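Local coordinates for S-M checkpoint control protein rad4 (Schizosaccharomyces pombe, PDB 4BMD) that serves as an essential component of DNA replication and of the checkpoint control that couples S phase to mitosis, here represented by its third and fourth BRCT domains, at residues V53-Y58 against D62-F67; R30-L35 against G40-F45; V176-N181 against S193-D198; P105-L110 against G186-Q191. One frame throughout, in Å; residues are numbered along the deposited sequence.

The four contacts divide between the two BRCT domains of this fragment. Contacts 1 and 2 belong to BRCT 3 and reach the same parallel sheet, contact 2 at an outer strand, 41-42, and contact 1 at strand 52-55; their centres lie about 16 Å apart and they do not touch. Contacts 3 and 4 belong to BRCT 4, with centres about 13 Å apart, and do touch: Trp-178 NE1 bonds to Ile-189 O over 3.1 Å, and Leu-179 packs on Phe-107. Between the domains, contacts 2 and 3 stand about 38 Å apart, centre to centre. A bound MES molecule, probably from the crystallisation liquor, lies about 4 Å from the Ala-177 side chain in contact 3.

Contact 1. Residues V53-Y58 against D62-F67; sequences VVIPHY and DELPIF
Val-53 sets one methyl over the middle of the Phe-67 ring: CG1 lies 3.7 Å from the ring centroid of Phe-67 and only 13° off the ring normal, a CH-pi contact. The second methyl of the valine, CG2, meets the rim at Phe-67 CD1, 3.8 Å away, so both branches of Val-53 are used. Two residues along, Ile-55 reaches the same ring obliquely, its CD1 4.0 Å from Phe-67 CE2. Its other branch turns to Leu-64, where the side chains slide past each other in opposite directions and Ile-55 CG2 comes 3.7 Å from Leu-64 CD2; that one leucine methyl also meets Ile-55 CD1. In Ile-55 a chi1 of -51° sends CG1 to the side of the backbone N, and chi2 of -62° turns CD1 between Leu-64 and Phe-67. Val-53 and Ile-55 belong to strand 52-55 of the parallel BRCT 3 sheet, and the chain 62-67 is part of the connection to the neighbouring strand 71-73, folded back over one side of the sheet. Replacing Phe-67 by an alanine would probably leave Val-53 CG1 without its ring and open a gap beside Ile-55 CD1. Further out, Tyr-21 meets Phe-67 edge-to-face, Tyr-19 also touches it, and Leu-64 rests on Phe-59.

Contact 2. Residues R30-L35 against G40-F45; sequences RLHKCL and GQISEF
With CG1 anti to its carbonyl carbon (chi1 -61°) and the chain then extended, Ile-42 drives CD1 at the helix, where His-32, its ring carbon CG anti to the backbone N (chi1 -172°), turns its imidazole toward the same methyl. CD1 of Ile-42 thus lies between two helix side chains about one turn apart. It meets the His-32 ring obliquely, closest to ND1, and it also comes 3.7 Å from Leu-35 CD1, the leucine crossing it at about a right angle. CD1 also approaches the helix backbone, 3.6 Å from His-32 CA. Cutting Ile-42 back to alanine would probably open a gap between His-32 and Leu-35 and leave the imidazole freer to turn. Past this apolar contact the backbones meet: Gly-40 N donates to Leu-35 O over 2.8 Å, with a bent N-H...O angle of 141°. Glycine suits that place, since with this backbone a CB would probably come too close to Leu-35 O. Leu-35 and Ile-42 both continue onto Leu-20 of strand 17-20, and Ile-77 of helix 74-82 also touches Leu-35. The contact therefore closes the beta-alpha-beta unit of strand 17-20, helix 25-36 and strand 41-42 that opens the BRCT fold.

Contact 3. Residues V176-N181 against S193-D198; sequences VAWLWN and SPWAID
Trp-195 lays its indole against the N-terminal part of helix 177-185, with broad apolar contact on the buried Trp-178 side and a small, polar-mismatched one at the partly exposed rim. On the buried side Trp-178 N lies over one face of the Trp-195 ring, while Trp-178 CB is 3.8 Å from Trp-195 CG. Because chi1 of 166° holds Trp-178 CG anti to the backbone N, its indole leads away to the core and brings only CD1 near Trp-195 CE3, at 3.8 Å; the two ring planes are inclined at 53°. The opposite face of Trp-195 is covered by its own neighbour, Pro-194. At the rim Ala-177 CB lies 3.7 Å from Trp-195 CD1, and Asn-181 ND2 stands 3.3 Å from Trp-195 NE1, but both are donors and form no hydrogen bond. The Trp-178 indole N-H is taken up by Ile-189 O. Between these side chains cohesion therefore comes from apolar and aromatic surface, while the Trp-195 backbone bonds to Gly-175, just ahead of the helix.

Contact 4. Residues P105-L110 against G186-Q191; sequences PYFNGL and GKFIDQ
Phe-188 enters between Tyr-106 and Phe-107 and meets each in a different way. Against Tyr-106 the planes are nearly parallel, 21° apart, but slid so far that the rings barely overlap; each instead receives the other's CB. Tyr-106 CB sits over the Phe-188 face, 3.6 Å from that ring's centroid, and Phe-188 CB over the Tyr-106 face, 4.1 Å from its centroid, a reciprocal pair of CH-pi contacts. Against Phe-107 the arrangement is T-shaped: the edge of Phe-188 points into the Phe-107 face, planes at 85° and centroids 5.1 Å apart, with Phe-188 CE1 above the centre of the Phe-107 ring. A chi1 of -168° places the Phe-188 ring between Tyr-106 and Phe-107. Leu-110 CD1 is a looser neighbour, 4.3 Å from Phe-188 CZ. Leu-110 ends the type II turn begun at Phe-107, its N bonded to Phe-107 O; Gly-109, third in the turn, has the positive phi this turn type favours. The cluster ties helix 104-107, ahead of strand 111-115, to the chain after helix 177-185. Phe-188 also touches Ile-182 and Phe-107 touches Leu-179, both of that helix, while Leu-110 leads into strand 111-115 of the parallel sheet.

Contact 1. Residues V53-Y58 against D62-F67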
loop_
_atom_site.group_PDB
_atom_site.type_symbol
_atom_site.label_atom_id
_atom_site.label_comp_id
_atom_site.label_asym_id
_atom_site.label_seq_id
_atom_site.Cartn_x
_atom_site.Cartn_y
_atom_site.Cartn_z
ATOM N N VAL A 53 -7.430 -6.513 14.225
ATOM C CA VAL A 53 -8.482 -6.781 13.253
ATOM C C VAL A 53 -7.903 -6.640 11.851
ATOM O O VAL A 53 -7.323 -5.607 11.514
ATOM C CB VAL A 53 -9.672 -5.816 13.420
ATOM C CG1 VAL A 53 -10.639 -5.956 12.254
ATOM C CG2 VAL A 53 -10.380 -6.068 14.744
ATOM N N VAL A 54 -8.053 -7.681 11.040
ATOM C CA VAL A 54 -7.485 -7.688 9.697
ATOM C C VAL A 54 -8.551 -7.493 8.619
ATOM O O VAL A 54 -9.568 -8.189 8.598
ATOM C CB VAL A 54 -6.698 -8.983 9.429
ATOM C CG1 VAL A 54 -5.990 -8.905 8.084
ATOM C CG2 VAL A 54 -5.695 -9.228 10.546
ATOM N N ILE A 55 -8.303 -6.537 7.730
ATOM C CA ILE A 55 -9.222 -6.190 6.653
ATOM C C ILE A 55 -8.546 -6.496 5.319
ATOM O O ILE A 55 -7.332 -6.370 5.205
ATOM C CB ILE A 55 -9.560 -4.682 6.710
ATOM C CG1 ILE A 55 -9.999 -4.288 8.122
ATOM C CG2 ILE A 55 -10.630 -4.309 5.700
ATOM C CD1 ILE A 55 -11.249 -4.989 8.593
ATOM N N PRO A 56 -9.317 -6.932 4.310
ATOM C CA PRO A 56 -8.712 -7.035 2.978
ATOM C C PRO A 56 -8.285 -5.661 2.465
ATOM O O PRO A 56 -8.975 -4.671 2.712
ATOM C CB PRO A 56 -9.843 -7.614 2.115
ATOM C CG PRO A 56 -11.096 -7.428 2.918
ATOM C CD PRO A 56 -10.671 -7.506 4.345
ATOM N N HIS A 57 -7.155 -5.607 1.765
ATOM C CA HIS A 57 -6.587 -4.338 1.311
ATOM C C HIS A 57 -7.486 -3.612 0.313
ATOM O O HIS A 57 -7.395 -2.395 0.155
ATOM C CB HIS A 57 -5.201 -4.558 0.699
ATOM C CG HIS A 57 -5.221 -5.335 -0.581
ATOM N ND1 HIS A 57 -4.986 -6.692 -0.631
ATOM C CD2 HIS A 57 -5.449 -4.945 -1.857
ATOM C CE1 HIS A 57 -5.068 -7.105 -1.884
ATOM N NE2 HIS A 57 -5.348 -6.064 -2.648
ATOM N N TYR A 58 -8.354 -4.365 -0.356
ATOM C CA TYR A 58 -9.228 -3.806 -1.381
ATOM C C TYR A 58 -10.589 -3.398 -0.830
ATOM O O TYR A 58 -11.440 -2.898 -1.566
ATOM C CB TYR A 58 -9.408 -4.804 -2.527
ATOM C CG TYR A 58 -9.800 -6.191 -2.070
ATOM C CD1 TYR A 58 -11.132 -6.528 -1.869
ATOM C CD2 TYR A 58 -8.838 -7.165 -1.841
ATOM C CE1 TYR A 58 -11.494 -7.793 -1.451
ATOM C CE2 TYR A 58 -9.189 -8.434 -1.423
ATOM C CZ TYR A 58 -10.519 -8.742 -1.229
ATOM O OH TYR A 58 -10.874 -10.004 -0.813
ATOM N N ASP A 62 -14.825 3.392 3.650
ATOM C CA ASP A 62 -16.120 3.968 3.993
ATOM C C ASP A 62 -17.168 2.920 4.375
ATOM O O ASP A 62 -18.141 3.232 5.060
ATOM C CB ASP A 62 -16.627 4.834 2.837
ATOM C CG ASP A 62 -16.253 4.269 1.479
ATOM O OD1 ASP A 62 -15.119 4.528 1.019
ATOM O OD2 ASP A 62 -17.090 3.565 0.873
ATOM N N GLU A 63 -16.965 1.683 3.934
ATOM C CA GLU A 63 -17.906 0.607 4.229
ATOM C C GLU A 63 -17.525 -0.167 5.489
ATOM O O GLU A 63 -18.235 -1.082 5.900
ATOM C CB GLU A 63 -18.016 -0.355 3.045
ATOM C CG GLU A 63 -18.608 0.263 1.790
ATOM C CD GLU A 63 -18.770 -0.743 0.668
ATOM O OE1 GLU A 63 -18.540 -1.948 0.910
ATOM O OE2 GLU A 63 -19.126 -0.331 -0.457
ATOM N N LEU A 64 -16.402 0.202 6.096
ATOM C CA LEU A 64 -15.928 -0.481 7.294
ATOM C C LEU A 64 -16.728 -0.095 8.531
ATOM O O LEU A 64 -17.017 1.080 8.751
ATOM C CB LEU A 64 -14.445 -0.193 7.532
ATOM C CG LEU A 64 -13.443 -0.978 6.686
ATOM C CD1 LEU A 64 -12.024 -0.548 7.017
ATOM C CD2 LEU A 64 -13.620 -2.468 6.911
ATOM N N PRO A 65 -17.086 -1.093 9.352
ATOM C CA PRO A 65 -17.737 -0.838 10.638
ATOM C C PRO A 65 -16.747 -0.251 11.636
ATOM O O PRO A 65 -15.566 -0.112 11.321
ATOM C CB PRO A 65 -18.169 -2.234 11.091
ATOM C CG PRO A 65 -17.205 -3.153 10.433
ATOM C CD PRO A 65 -16.912 -2.533 9.097
ATOM N N ILE A 66 -17.228 0.088 12.826
ATOM C CA ILE A 66 -16.363 0.625 13.868
ATOM C C ILE A 66 -15.692 -0.508 14.635
ATOM O O ILE A 66 -16.355 -1.433 15.102
ATOM C CB ILE A 66 -17.148 1.509 14.852
ATOM C CG1 ILE A 66 -17.935 2.583 14.097
ATOM C CG2 ILE A 66 -16.207 2.141 15.868
ATOM C CD1 ILE A 66 -18.795 3.453 14.990
ATOM N N PHE A 67 -14.371 -0.437 14.757
ATOM C CA PHE A 67 -13.623 -1.437 15.506
ATOM C C PHE A 67 -12.953 -0.821 16.728
ATOM O O PHE A 67 -12.263 0.192 16.626
ATOM C CB PHE A 67 -12.567 -2.107 14.621
ATOM C CG PHE A 67 -13.139 -2.999 13.556
ATOM C CD1 PHE A 67 -13.618 -4.258 13.873
ATOM C CD2 PHE A 67 -13.186 -2.582 12.237
ATOM C CE1 PHE A 67 -14.143 -5.083 12.894
ATOM C CE2 PHE A 67 -13.706 -3.402 11.253
ATOM C CZ PHE A 67 -14.185 -4.653 11.584
#

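Contact 2. Residues R30-L35 against G40-F45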
loop_
_atom_site.group_PDB
_atom_site.type_symbol
_atom_site.label_atom_id
_atom_site.label_comp_id
_atom_site.label_asym_id
_atom_site.label_seq_id
_atom_site.Cartn_x
_atom_site.Cartn_y
_atom_site.Cartn_z
ATOM N N ARG A 30 -5.946 -19.766 3.503
ATOM C CA ARG A 30 -4.549 -19.442 3.242
ATOM C C ARG A 30 -4.018 -18.492 4.307
ATOM O O ARG A 30 -2.915 -18.671 4.824
ATOM C CB ARG A 30 -4.396 -18.806 1.858
ATOM C CG ARG A 30 -4.993 -19.625 0.725
ATOM C CD ARG A 30 -4.756 -18.968 -0.629
ATOM N NE ARG A 30 -3.346 -18.978 -1.011
ATOM C CZ ARG A 30 -2.524 -17.942 -0.880
ATOM N NH1 ARG A 30 -2.969 -16.798 -0.377
ATOM N NH2 ARG A 30 -1.257 -18.048 -1.257
ATOM N N LEU A 31 -4.818 -17.484 4.636
ATOM C CA LEU A 31 -4.444 -16.499 5.639
ATOM C C LEU A 31 -4.408 -17.133 7.026
ATOM O O LEU A 31 -3.608 -16.744 7.878
ATOM C CB LEU A 31 -5.426 -15.326 5.614
ATOM C CG LEU A 31 -5.025 -14.043 6.340
ATOM C CD1 LEU A 31 -3.720 -13.499 5.784
ATOM C CD2 LEU A 31 -6.134 -13.010 6.219
ATOM N N HIS A 32 -5.278 -18.116 7.241
ATOM C CA HIS A 32 -5.338 -18.827 8.514
ATOM C C HIS A 32 -4.058 -19.618 8.750
ATOM O O HIS A 32 -3.501 -19.601 9.848
ATOM C CB HIS A 32 -6.544 -19.770 8.550
ATOM C CG HIS A 32 -6.781 -20.399 9.887
ATOM N ND1 HIS A 32 -7.698 -19.904 10.790
ATOM C CD2 HIS A 32 -6.224 -21.484 10.476
ATOM C CE1 HIS A 32 -7.694 -20.656 11.877
ATOM N NE2 HIS A 32 -6.808 -21.621 11.711
ATOM N N LYS A 33 -3.600 -20.308 7.711
ATOM C CA LYS A 33 -2.391 -21.120 7.793
ATOM C C LYS A 33 -1.155 -20.260 8.041
ATOM O O LYS A 33 -0.281 -20.625 8.827
ATOM C CB LYS A 33 -2.212 -21.937 6.511
ATOM C CG LYS A 33 -0.954 -22.790 6.491
ATOM C CD LYS A 33 -0.818 -23.549 5.182
ATOM C CE LYS A 33 0.454 -24.383 5.163
ATOM N NZ LYS A 33 0.491 -25.365 6.281
ATOM N N CYS A 34 -1.095 -19.115 7.366
ATOM C CA CYS A 34 0.039 -18.209 7.497
ATOM C C CYS A 34 0.188 -17.689 8.924
ATOM O O CYS A 34 1.296 -17.622 9.453
ATOM C CB CYS A 34 -0.086 -17.040 6.517
ATOM S SG CYS A 34 0.051 -17.510 4.776
ATOM N N LEU A 35 -0.931 -17.327 9.543
ATOM C CA LEU A 35 -0.918 -16.827 10.913
ATOM C C LEU A 35 -0.661 -17.946 11.919
ATOM O O LEU A 35 0.052 -17.755 12.905
ATOM C CB LEU A 35 -2.237 -16.121 11.238
ATOM C CG LEU A 35 -2.464 -14.748 10.602
ATOM C CD1 LEU A 35 -3.908 -14.315 10.776
ATOM C CD2 LEU A 35 -1.522 -13.715 11.204
ATOM N N GLY A 40 0.355 -17.491 15.715
ATOM C CA GLY A 40 -0.827 -16.668 15.882
ATOM C C GLY A 40 -2.111 -17.474 15.899
ATOM O O GLY A 40 -2.226 -18.489 15.212
ATOM N N GLN A 41 -3.079 -17.021 16.689
ATOM C CA GLN A 41 -4.385 -17.667 16.746
ATOM C C GLN A 41 -5.450 -16.796 16.090
ATOM O O GLN A 41 -5.252 -15.596 15.903
ATOM C CB GLN A 41 -4.774 -17.983 18.191
ATOM C CG GLN A 41 -3.894 -19.026 18.856
ATOM C CD GLN A 41 -4.363 -19.373 20.255
ATOM O OE1 GLN A 41 -5.365 -18.844 20.734
ATOM N NE2 GLN A 41 -3.636 -20.266 20.918
ATOM N N ILE A 42 -6.578 -17.404 15.740
ATOM C CA ILE A 42 -7.649 -16.693 15.052
ATOM C C ILE A 42 -9.009 -16.945 15.698
ATOM O O ILE A 42 -9.383 -18.088 15.961
ATOM C CB ILE A 42 -7.713 -17.081 13.559
ATOM C CG1 ILE A 42 -6.403 -16.716 12.859
ATOM C CG2 ILE A 42 -8.891 -16.404 12.873
ATOM C CD1 ILE A 42 -6.431 -16.922 11.369
ATOM N N SER A 43 -9.744 -15.866 15.952
ATOM C CA SER A 43 -11.085 -15.962 16.513
ATOM C C SER A 43 -12.103 -15.290 15.601
ATOM O O SER A 43 -11.799 -14.292 14.947
ATOM C CB SER A 43 -11.130 -15.324 17.904
ATOM O OG SER A 43 -12.453 -15.306 18.411
ATOM N N GLU A 44 -13.313 -15.837 15.559
ATOM C CA GLU A 44 -14.377 -15.256 14.750
ATOM C C GLU A 44 -15.271 -14.353 15.593
ATOM O O GLU A 44 -16.330 -13.914 15.144
ATOM C CB GLU A 44 -15.202 -16.349 14.069
ATOM C CG GLU A 44 -14.401 -17.201 13.098
ATOM C CD GLU A 44 -15.261 -18.172 12.312
ATOM O OE1 GLU A 44 -16.499 -18.138 12.467
ATOM O OE2 GLU A 44 -14.695 -18.972 11.536
ATOM N N PHE A 45 -14.834 -14.078 16.817
ATOM C CA PHE A 45 -15.576 -13.203 17.712
ATOM C C PHE A 45 -14.727 -12.011 18.125
ATOM O O PHE A 45 -13.512 -12.130 18.296
ATOM C CB PHE A 45 -16.015 -13.960 18.965
ATOM C CG PHE A 45 -16.549 -15.333 18.690
ATOM C CD1 PHE A 45 -17.791 -15.504 18.104
ATOM C CD2 PHE A 45 -15.811 -16.452 19.027
ATOM C CE1 PHE A 45 -18.282 -16.769 17.852
ATOM C CE2 PHE A 45 -16.298 -17.719 18.779
ATOM C CZ PHE A 45 -17.534 -17.877 18.194
#

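Contact 3. Residues V176-N181 against S193-D198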
loop_
_atom_site.group_PDB
_atom_site.type_symbol
_atom_site.label_atom_id
_atom_site.label_comp_id
_atom_site.label_asym_id
_atom_site.label_seq_id
_atom_site.Cartn_x
_atom_site.Cartn_y
_atom_site.Cartn_z
ATOM N N VAL A 176 7.104 10.878 -4.108
ATOM C CA VAL A 176 6.124 9.915 -3.613
ATOM C C VAL A 176 5.229 10.487 -2.510
ATOM O O VAL A 176 4.108 10.013 -2.306
ATOM C CB VAL A 176 6.808 8.614 -3.123
ATOM C CG1 VAL A 176 7.593 8.867 -1.845
ATOM C CG2 VAL A 176 5.784 7.507 -2.919
ATOM N N ALA A 177 5.717 11.512 -1.813
ATOM C CA ALA A 177 4.952 12.146 -0.739
ATOM C C ALA A 177 3.571 12.580 -1.222
ATOM O O ALA A 177 2.593 12.517 -0.477
ATOM C CB ALA A 177 5.714 13.335 -0.169
ATOM N N TRP A 178 3.505 13.009 -2.477
ATOM C CA TRP A 178 2.244 13.351 -3.121
ATOM C C TRP A 178 1.239 12.204 -3.036
ATOM O O TRP A 178 0.065 12.417 -2.729
ATOM C CB TRP A 178 2.492 13.726 -4.581
ATOM C CG TRP A 178 1.253 13.774 -5.419
ATOM C CD1 TRP A 178 0.318 14.765 -5.443
ATOM C CD2 TRP A 178 0.821 12.791 -6.367
ATOM N NE1 TRP A 178 -0.673 14.460 -6.343
ATOM C CE2 TRP A 178 -0.388 13.253 -6.925
ATOM C CE3 TRP A 178 1.337 11.566 -6.797
ATOM C CZ2 TRP A 178 -1.089 12.533 -7.889
ATOM C CZ3 TRP A 178 0.638 10.851 -7.755
ATOM C CH2 TRP A 178 -0.561 11.337 -8.290
ATOM N N LEU A 179 1.703 10.986 -3.298
ATOM C CA LEU A 179 0.826 9.823 -3.257
ATOM C C LEU A 179 0.460 9.432 -1.829
ATOM O O LEU A 179 -0.686 9.074 -1.557
ATOM C CB LEU A 179 1.454 8.633 -3.982
ATOM C CG LEU A 179 0.603 7.361 -3.960
ATOM C CD1 LEU A 179 -0.742 7.599 -4.637
ATOM C CD2 LEU A 179 1.336 6.203 -4.607
ATOM N N TRP A 180 1.430 9.496 -0.920
ATOM C CA TRP A 180 1.160 9.187 0.480
ATOM C C TRP A 180 0.136 10.159 1.058
ATOM O O TRP A 180 -0.716 9.772 1.858
ATOM C CB TRP A 180 2.439 9.213 1.326
ATOM C CG TRP A 180 3.508 8.228 0.921
ATOM C CD1 TRP A 180 4.844 8.483 0.803
ATOM C CD2 TRP A 180 3.338 6.839 0.593
ATOM N NE1 TRP A 180 5.515 7.346 0.425
ATOM C CE2 TRP A 180 4.614 6.323 0.287
ATOM C CE3 TRP A 180 2.233 5.982 0.527
ATOM C CZ2 TRP A 180 4.814 4.993 -0.081
ATOM C CZ3 TRP A 180 2.435 4.662 0.160
ATOM C CH2 TRP A 180 3.716 4.181 -0.138
ATOM N N ASN A 181 0.221 11.420 0.645
ATOM C CA ASN A 181 -0.730 12.435 1.086
ATOM C C ASN A 181 -2.146 12.130 0.614
ATOM O O ASN A 181 -3.111 12.351 1.341
ATOM C CB ASN A 181 -0.307 13.825 0.608
ATOM C CG ASN A 181 0.968 14.305 1.271
ATOM O OD1 ASN A 181 1.293 13.899 2.388
ATOM N ND2 ASN A 181 1.701 15.175 0.585
ATOM N N SER A 193 2.917 20.085 -8.416
ATOM C CA SER A 193 4.069 20.985 -8.399
ATOM C C SER A 193 4.728 21.118 -7.022
ATOM O O SER A 193 5.945 21.274 -6.934
ATOM C CB SER A 193 3.702 22.362 -8.965
ATOM O OG SER A 193 2.609 22.939 -8.273
ATOM N N PRO A 194 3.933 21.054 -5.930
ATOM C CA PRO A 194 4.675 21.136 -4.664
ATOM C C PRO A 194 5.476 19.872 -4.341
ATOM O O PRO A 194 6.185 19.847 -3.334
ATOM C CB PRO A 194 3.569 21.326 -3.621
ATOM C CG PRO A 194 2.423 21.882 -4.377
ATOM C CD PRO A 194 2.484 21.205 -5.702
ATOM N N TRP A 195 5.362 18.842 -5.173
ATOM C CA TRP A 195 6.112 17.609 -4.955
ATOM C C TRP A 195 6.945 17.232 -6.174
ATOM O O TRP A 195 7.380 16.089 -6.314
ATOM C CB TRP A 195 5.172 16.467 -4.567
ATOM C CG TRP A 195 4.442 16.732 -3.287
ATOM C CD1 TRP A 195 4.882 16.468 -2.023
ATOM C CD2 TRP A 195 3.148 17.328 -3.145
ATOM N NE1 TRP A 195 3.938 16.858 -1.102
ATOM C CE2 TRP A 195 2.864 17.389 -1.765
ATOM C CE3 TRP A 195 2.199 17.813 -4.051
ATOM C CZ2 TRP A 195 1.673 17.915 -1.271
ATOM C CZ3 TRP A 195 1.018 18.335 -3.557
ATOM C CH2 TRP A 195 0.766 18.381 -2.181
ATOM N N ALA A 196 7.168 18.205 -7.050
ATOM C CA ALA A 196 7.988 17.995 -8.235
ATOM C C ALA A 196 9.467 18.030 -7.870
ATOM O O ALA A 196 9.872 18.747 -6.956
ATOM C CB ALA A 196 7.675 19.043 -9.286
ATOM N N ILE A 197 10.270 17.248 -8.584
ATOM C CA ILE A 197 11.707 17.194 -8.334
ATOM C C ILE A 197 12.428 18.309 -9.091
ATOM O O ILE A 197 13.217 19.054 -8.506
ATOM C CB ILE A 197 12.306 15.814 -8.705
ATOM C CG1 ILE A 197 12.095 14.809 -7.569
ATOM C CG2 ILE A 197 13.795 15.931 -8.989
ATOM C CD1 ILE A 197 10.672 14.325 -7.410
ATOM N N ASP A 198 12.135 18.418 -10.385
ATOM C CA ASP A 198 12.697 19.463 -11.243
ATOM C C ASP A 198 14.223 19.504 -11.208
ATOM O O ASP A 198 14.816 20.475 -10.736
ATOM C CB ASP A 198 12.116 20.834 -10.881
#

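Contact 4. Residues P105-L110 against G186-Q191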
loop_
_atom_site.group_PDB
_atom_site.type_symbol
_atom_site.label_atom_id
_atom_site.label_comp_id
_atom_site.label_asym_id
_atom_site.label_seq_id
_atom_site.Cartn_x
_atom_site.Cartn_y
_atom_site.Cartn_z
ATOM N N PRO A 105 -11.949 7.440 -10.080
ATOM C CA PRO A 105 -12.077 8.242 -11.306
ATOM C C PRO A 105 -10.923 9.224 -11.501
ATOM O O PRO A 105 -10.704 9.700 -12.614
ATOM C CB PRO A 105 -13.381 9.017 -11.086
ATOM C CG PRO A 105 -14.130 8.230 -10.073
ATOM C CD PRO A 105 -13.088 7.660 -9.171
ATOM N N TYR A 106 -10.196 9.517 -10.428
ATOM C CA TYR A 106 -9.079 10.449 -10.492
ATOM C C TYR A 106 -7.793 9.793 -10.996
ATOM O O TYR A 106 -7.006 10.423 -11.701
ATOM C CB TYR A 106 -8.844 11.092 -9.125
ATOM C CG TYR A 106 -9.960 12.008 -8.677
ATOM C CD1 TYR A 106 -9.989 13.341 -9.069
ATOM C CD2 TYR A 106 -10.981 11.543 -7.860
ATOM C CE1 TYR A 106 -11.004 14.184 -8.661
ATOM C CE2 TYR A 106 -12.001 12.381 -7.447
ATOM C CZ TYR A 106 -12.006 13.700 -7.851
ATOM O OH TYR A 106 -13.019 14.539 -7.443
ATOM N N PHE A 107 -7.581 8.531 -10.632
ATOM C CA PHE A 107 -6.394 7.801 -11.073
ATOM C C PHE A 107 -6.597 7.157 -12.438
ATOM O O PHE A 107 -5.639 6.710 -13.069
ATOM C CB PHE A 107 -6.001 6.727 -10.056
ATOM C CG PHE A 107 -5.322 7.266 -8.830
ATOM C CD1 PHE A 107 -3.956 7.497 -8.825
ATOM C CD2 PHE A 107 -6.046 7.533 -7.681
ATOM C CE1 PHE A 107 -3.325 7.990 -7.700
ATOM C CE2 PHE A 107 -5.421 8.025 -6.551
ATOM C CZ PHE A 107 -4.059 8.255 -6.561
ATOM N N ASN A 108 -7.848 7.107 -12.886
ATOM C CA ASN A 108 -8.185 6.485 -14.163
ATOM C C ASN A 108 -7.492 7.140 -15.352
ATOM O O ASN A 108 -7.516 8.361 -15.504
ATOM C CB ASN A 108 -9.700 6.491 -14.375
ATOM C CG ASN A 108 -10.294 5.099 -14.355
ATOM O OD1 ASN A 108 -10.696 4.599 -13.305
ATOM N ND2 ASN A 108 -10.350 4.464 -15.520
ATOM N N GLY A 109 -6.872 6.316 -16.192
ATOM C CA GLY A 109 -6.201 6.802 -17.383
ATOM C C GLY A 109 -4.755 7.187 -17.140
ATOM O O GLY A 109 -3.991 7.391 -18.083
ATOM N N LEU A 110 -4.375 7.286 -15.871
ATOM C CA LEU A 110 -3.017 7.674 -15.514
ATOM C C LEU A 110 -2.034 6.518 -15.645
ATOM O O LEU A 110 -2.189 5.479 -15.005
ATOM C CB LEU A 110 -2.967 8.234 -14.090
ATOM C CG LEU A 110 -3.704 9.550 -13.832
ATOM C CD1 LEU A 110 -3.525 9.980 -12.385
ATOM C CD2 LEU A 110 -3.220 10.637 -14.781
ATOM N N GLY A 186 -7.158 10.688 1.926
ATOM C CA GLY A 186 -8.306 10.083 1.276
ATOM C C GLY A 186 -8.872 10.941 0.162
ATOM O O GLY A 186 -9.925 10.633 -0.398
ATOM N N LYS A 187 -8.171 12.023 -0.164
ATOM C CA LYS A 187 -8.612 12.926 -1.221
ATOM C C LYS A 187 -7.517 13.149 -2.259
ATOM O O LYS A 187 -6.345 13.300 -1.917
ATOM C CB LYS A 187 -9.069 14.263 -0.632
ATOM C CG LYS A 187 -10.273 14.143 0.291
ATOM C CD LYS A 187 -10.699 15.492 0.843
ATOM C CE LYS A 187 -11.889 15.350 1.779
ATOM N NZ LYS A 187 -12.303 16.657 2.357
ATOM N N PHE A 188 -7.911 13.171 -3.527
ATOM C CA PHE A 188 -6.966 13.333 -4.625
ATOM C C PHE A 188 -6.392 14.748 -4.669
ATOM O O PHE A 188 -7.040 15.706 -4.252
ATOM C CB PHE A 188 -7.639 12.989 -5.955
ATOM C CG PHE A 188 -6.680 12.841 -7.102
ATOM C CD1 PHE A 188 -5.932 11.684 -7.251
ATOM C CD2 PHE A 188 -6.536 13.852 -8.037
ATOM C CE1 PHE A 188 -5.051 11.540 -8.307
ATOM C CE2 PHE A 188 -5.656 13.716 -9.097
ATOM C CZ PHE A 188 -4.913 12.558 -9.231
ATOM N N ILE A 189 -5.168 14.866 -5.175
ATOM C CA ILE A 189 -4.491 16.154 -5.266
ATOM C C ILE A 189 -4.115 16.468 -6.712
ATOM O O ILE A 189 -3.241 15.822 -7.289
ATOM C CB ILE A 189 -3.229 16.180 -4.382
ATOM C CG1 ILE A 189 -3.591 15.855 -2.932
ATOM C CG2 ILE A 189 -2.534 17.529 -4.473
ATOM C CD1 ILE A 189 -2.392 15.696 -2.025
ATOM N N ASP A 190 -4.779 17.466 -7.290
ATOM C CA ASP A 190 -4.580 17.822 -8.694
ATOM C C ASP A 190 -3.233 18.491 -8.959
ATOM O O ASP A 190 -2.646 18.312 -10.025
ATOM C CB ASP A 190 -5.711 18.732 -9.180
ATOM C CG ASP A 190 -7.059 18.046 -9.157
ATOM O OD1 ASP A 190 -7.096 16.807 -9.308
ATOM O OD2 ASP A 190 -8.080 18.745 -8.989
ATOM N N GLN A 191 -2.752 19.267 -7.994
ATOM C CA GLN A 191 -1.486 19.978 -8.153
ATOM C C GLN A 191 -0.314 19.168 -7.614
ATOM O O GLN A 191 -0.222 18.921 -6.413
ATOM C CB GLN A 191 -1.539 21.343 -7.464
ATOM C CG GLN A 191 -2.422 22.367 -8.161
ATOM C CD GLN A 191 -3.896 22.174 -7.869
ATOM O OE1 GLN A 191 -4.273 21.356 -7.028
ATOM N NE2 GLN A 191 -4.740 22.930 -8.561
#